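PDB 3JTX: aminotransferase from Neisseria meningitidis Z2491, which probably catalyses the pyridoxal-phosphate-dependent transfer of amino groups between amino acids and keto acids. Local coordinates for residues 80-85 and 210-215. Sequence-based numbering, arbitrary orientation.
Sequences KRRYDG and YSEIYF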
loop_
_atom_site.group_PDB
_atom_site.type_symbol
_atom_site.label_atom_id
_atom_site.label_comp_id
_atom_site.label_asym_id
_atom_site.label_seq_id
_atom_site.Cartn_x
_atom_site.Cartn_y
_atom_site.Cartn_z
ATOM N N LYS A 80 9.075 24.239 5.163
ATOM C CA LYS A 80 9.768 25.494 5.451
ATOM C C LYS A 80 8.794 26.665 5.530
ATOM O O LYS A 80 8.936 27.535 6.406
ATOM C CB LYS A 80 10.845 25.790 4.402
ATOM C CG LYS A 80 11.793 26.890 4.856
ATOM C CD LYS A 80 13.008 27.058 3.941
ATOM C CE LYS A 80 13.889 28.192 4.458
ATOM N NZ LYS A 80 14.916 28.606 3.455
ATOM N N ARG A 81 7.825 26.694 4.612
ATOM C CA ARG A 81 6.784 27.725 4.629
ATOM C C ARG A 81 5.887 27.601 5.848
ATOM O O ARG A 81 5.509 28.597 6.456
ATOM C CB ARG A 81 5.920 27.645 3.369
ATOM C CG ARG A 81 6.631 28.095 2.088
ATOM C CD ARG A 81 5.640 28.426 0.965
ATOM N NE ARG A 81 4.617 27.403 0.755
ATOM C CZ ARG A 81 4.799 26.272 0.074
ATOM N NH1 ARG A 81 5.982 25.997 -0.470
ATOM N NH2 ARG A 81 3.796 25.414 -0.068
ATOM N N ARG A 82 5.532 26.370 6.192
ATOM C CA ARG A 82 4.499 26.120 7.181
ATOM C C ARG A 82 5.009 26.249 8.617
ATOM O O ARG A 82 4.254 26.695 9.501
ATOM C CB ARG A 82 3.899 24.715 6.956
ATOM C CG ARG A 82 2.965 24.225 8.066
ATOM C CD ARG A 82 1.723 25.101 8.225
ATOM N NE ARG A 82 0.841 24.549 9.245
ATOM C CZ ARG A 82 1.025 24.673 10.556
ATOM N NH1 ARG A 82 2.027 25.401 11.029
ATOM N NH2 ARG A 82 0.171 24.101 11.399
ATOM N N TYR A 83 6.271 25.865 8.837
ATOM C CA TYR A 83 6.873 25.843 10.172
ATOM C C TYR A 83 8.017 26.856 10.307
ATOM O O TYR A 83 9.092 26.551 10.844
ATOM C CB TYR A 83 7.301 24.409 10.527
ATOM C CG TYR A 83 6.111 23.472 10.531
ATOM C CD1 TYR A 83 5.139 23.541 11.532
ATOM C CD2 TYR A 83 5.916 22.558 9.503
ATOM C CE1 TYR A 83 4.026 22.690 11.524
ATOM C CE2 TYR A 83 4.822 21.719 9.488
ATOM C CZ TYR A 83 3.874 21.784 10.497
ATOM O OH TYR A 83 2.781 20.946 10.428
ATOM N N ASP A 84 7.760 28.062 9.791
ATOM C CA ASP A 84 8.575 29.234 10.040
ATOM C C ASP A 84 10.067 28.993 9.820
ATOM O O ASP A 84 10.881 29.290 10.688
ATOM C CB ASP A 84 8.313 29.742 11.461
ATOM C CG ASP A 84 8.816 31.159 11.673
ATOM O OD1 ASP A 84 8.860 31.934 10.690
ATOM O OD2 ASP A 84 9.188 31.486 12.817
ATOM N N GLY A 85 10.407 28.452 8.651
ATOM C CA GLY A 85 11.799 28.242 8.254
ATOM C C GLY A 85 12.405 26.881 8.544
ATOM O O GLY A 85 13.571 26.658 8.254
ATOM N N TYR A 210 -4.310 16.747 10.633
ATOM C CA TYR A 210 -5.212 17.922 10.815
ATOM C C TYR A 210 -4.461 19.249 10.937
ATOM O O TYR A 210 -5.065 20.275 11.259
ATOM C CB TYR A 210 -6.154 17.730 12.019
ATOM C CG TYR A 210 -7.129 16.594 11.809
ATOM C CD1 TYR A 210 -8.333 16.795 11.133
ATOM C CD2 TYR A 210 -6.828 15.302 12.253
ATOM C CE1 TYR A 210 -9.220 15.742 10.925
ATOM C CE2 TYR A 210 -7.704 14.244 12.037
ATOM C CZ TYR A 210 -8.897 14.466 11.379
ATOM O OH TYR A 210 -9.771 13.424 11.171
ATOM N N SER A 211 -3.154 19.258 10.672
ATOM C CA SER A 211 -2.335 20.464 10.908
ATOM C C SER A 211 -2.863 21.741 10.241
ATOM O O SER A 211 -2.568 22.856 10.713
ATOM C CB SER A 211 -0.890 20.244 10.440
ATOM O OG SER A 211 -0.821 20.188 9.030
ATOM N N GLU A 212 -3.600 21.596 9.135
ATOM C CA GLU A 212 -4.064 22.764 8.370
ATOM C C GLU A 212 -5.494 23.172 8.662
ATOM O O GLU A 212 -5.956 24.160 8.117
ATOM C CB GLU A 212 -3.909 22.529 6.862
ATOM C CG GLU A 212 -2.498 22.146 6.468
ATOM C CD GLU A 212 -1.504 23.097 7.070
ATOM O OE1 GLU A 212 -1.516 24.271 6.656
ATOM O OE2 GLU A 212 -0.766 22.693 7.998
ATOM N N ILE A 213 -6.196 22.426 9.514
ATOM C CA ILE A 213 -7.562 22.785 9.884
ATOM C C ILE A 213 -7.508 23.486 11.245
ATOM O O ILE A 213 -7.471 22.828 12.297
ATOM C CB ILE A 213 -8.510 21.552 9.910
ATOM C CG1 ILE A 213 -8.367 20.706 8.621
ATOM C CG2 ILE A 213 -9.932 22.001 10.111
ATOM C CD1 ILE A 213 -8.574 21.448 7.329
ATOM N N TYR A 214 -7.480 24.821 11.197
ATOM C CA TYR A 214 -7.315 25.661 12.382
ATOM C C TYR A 214 -8.009 27.006 12.199
ATOM O O TYR A 214 -8.507 27.313 11.117
ATOM C CB TYR A 214 -5.821 25.868 12.714
ATOM C CG TYR A 214 -4.989 26.546 11.626
ATOM C CD1 TYR A 214 -4.981 27.930 11.483
ATOM C CD2 TYR A 214 -4.196 25.802 10.763
ATOM C CE1 TYR A 214 -4.214 28.556 10.491
ATOM C CE2 TYR A 214 -3.434 26.411 9.764
ATOM C CZ TYR A 214 -3.448 27.798 9.638
ATOM O OH TYR A 214 -2.689 28.432 8.664
ATOM N N PHE A 215 -8.012 27.808 13.259
ATOM C CA PHE A 215 -8.804 29.024 13.329
ATOM C C PHE A 215 -7.957 30.264 13.558
ATOM O O PHE A 215 -6.860 30.193 14.119
ATOM C CB PHE A 215 -9.847 28.873 14.449
ATOM C CG PHE A 215 -10.507 27.528 14.446
ATOM C CD1 PHE A 215 -11.331 27.156 13.393
ATOM C CD2 PHE A 215 -10.245 26.607 15.446
ATOM C CE1 PHE A 215 -11.902 25.892 13.341
ATOM C CE2 PHE A 215 -10.809 25.344 15.403
ATOM C CZ PHE A 215 -11.638 24.982 14.350
#
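R82 at the end of helix 69-82 faces E212 in the type I turn Y210–I213, their CA atoms 9.3 Å apart, a gap closed by side chains reaching from the helix end, one of them to a backbone carbonyl. The contact illustrates how one arginine can serve a carboxylate and a peptide oxygen at once. With CG anti to the backbone N (chi1 170°) and a bend at chi2, R82 sends its guanidinium edge-on into the turn. R82 NE donates a hydrogen bond, part of a salt bridge, to the syn lone pair of E212 OE2 at 2.8 Å, although the carboxylate plane is turned 53° from the guanidinium. R82 NH2 donates to S211 O over 3.1 Å from above the carbonyl plane, and also bonds P220 O. The turn follows strand 203-207 in the seven-stranded sheet of a fold-type I PLP enzyme, and Y210 OH hydrogen-bonds O3 of the cofactor-lysine adduct at position 245. S211 OG donates to the anti lone pair of E212 OE2 at 2.7 Å; with two donors on one oxygen, the buried carboxylate should be limited in its rotation. Y83 puts CE1 over one face of the R82 guanidinium, toward its rim, 3.4 Å above the plane, while Y83 OH touches S211 CB at 3.7 Å.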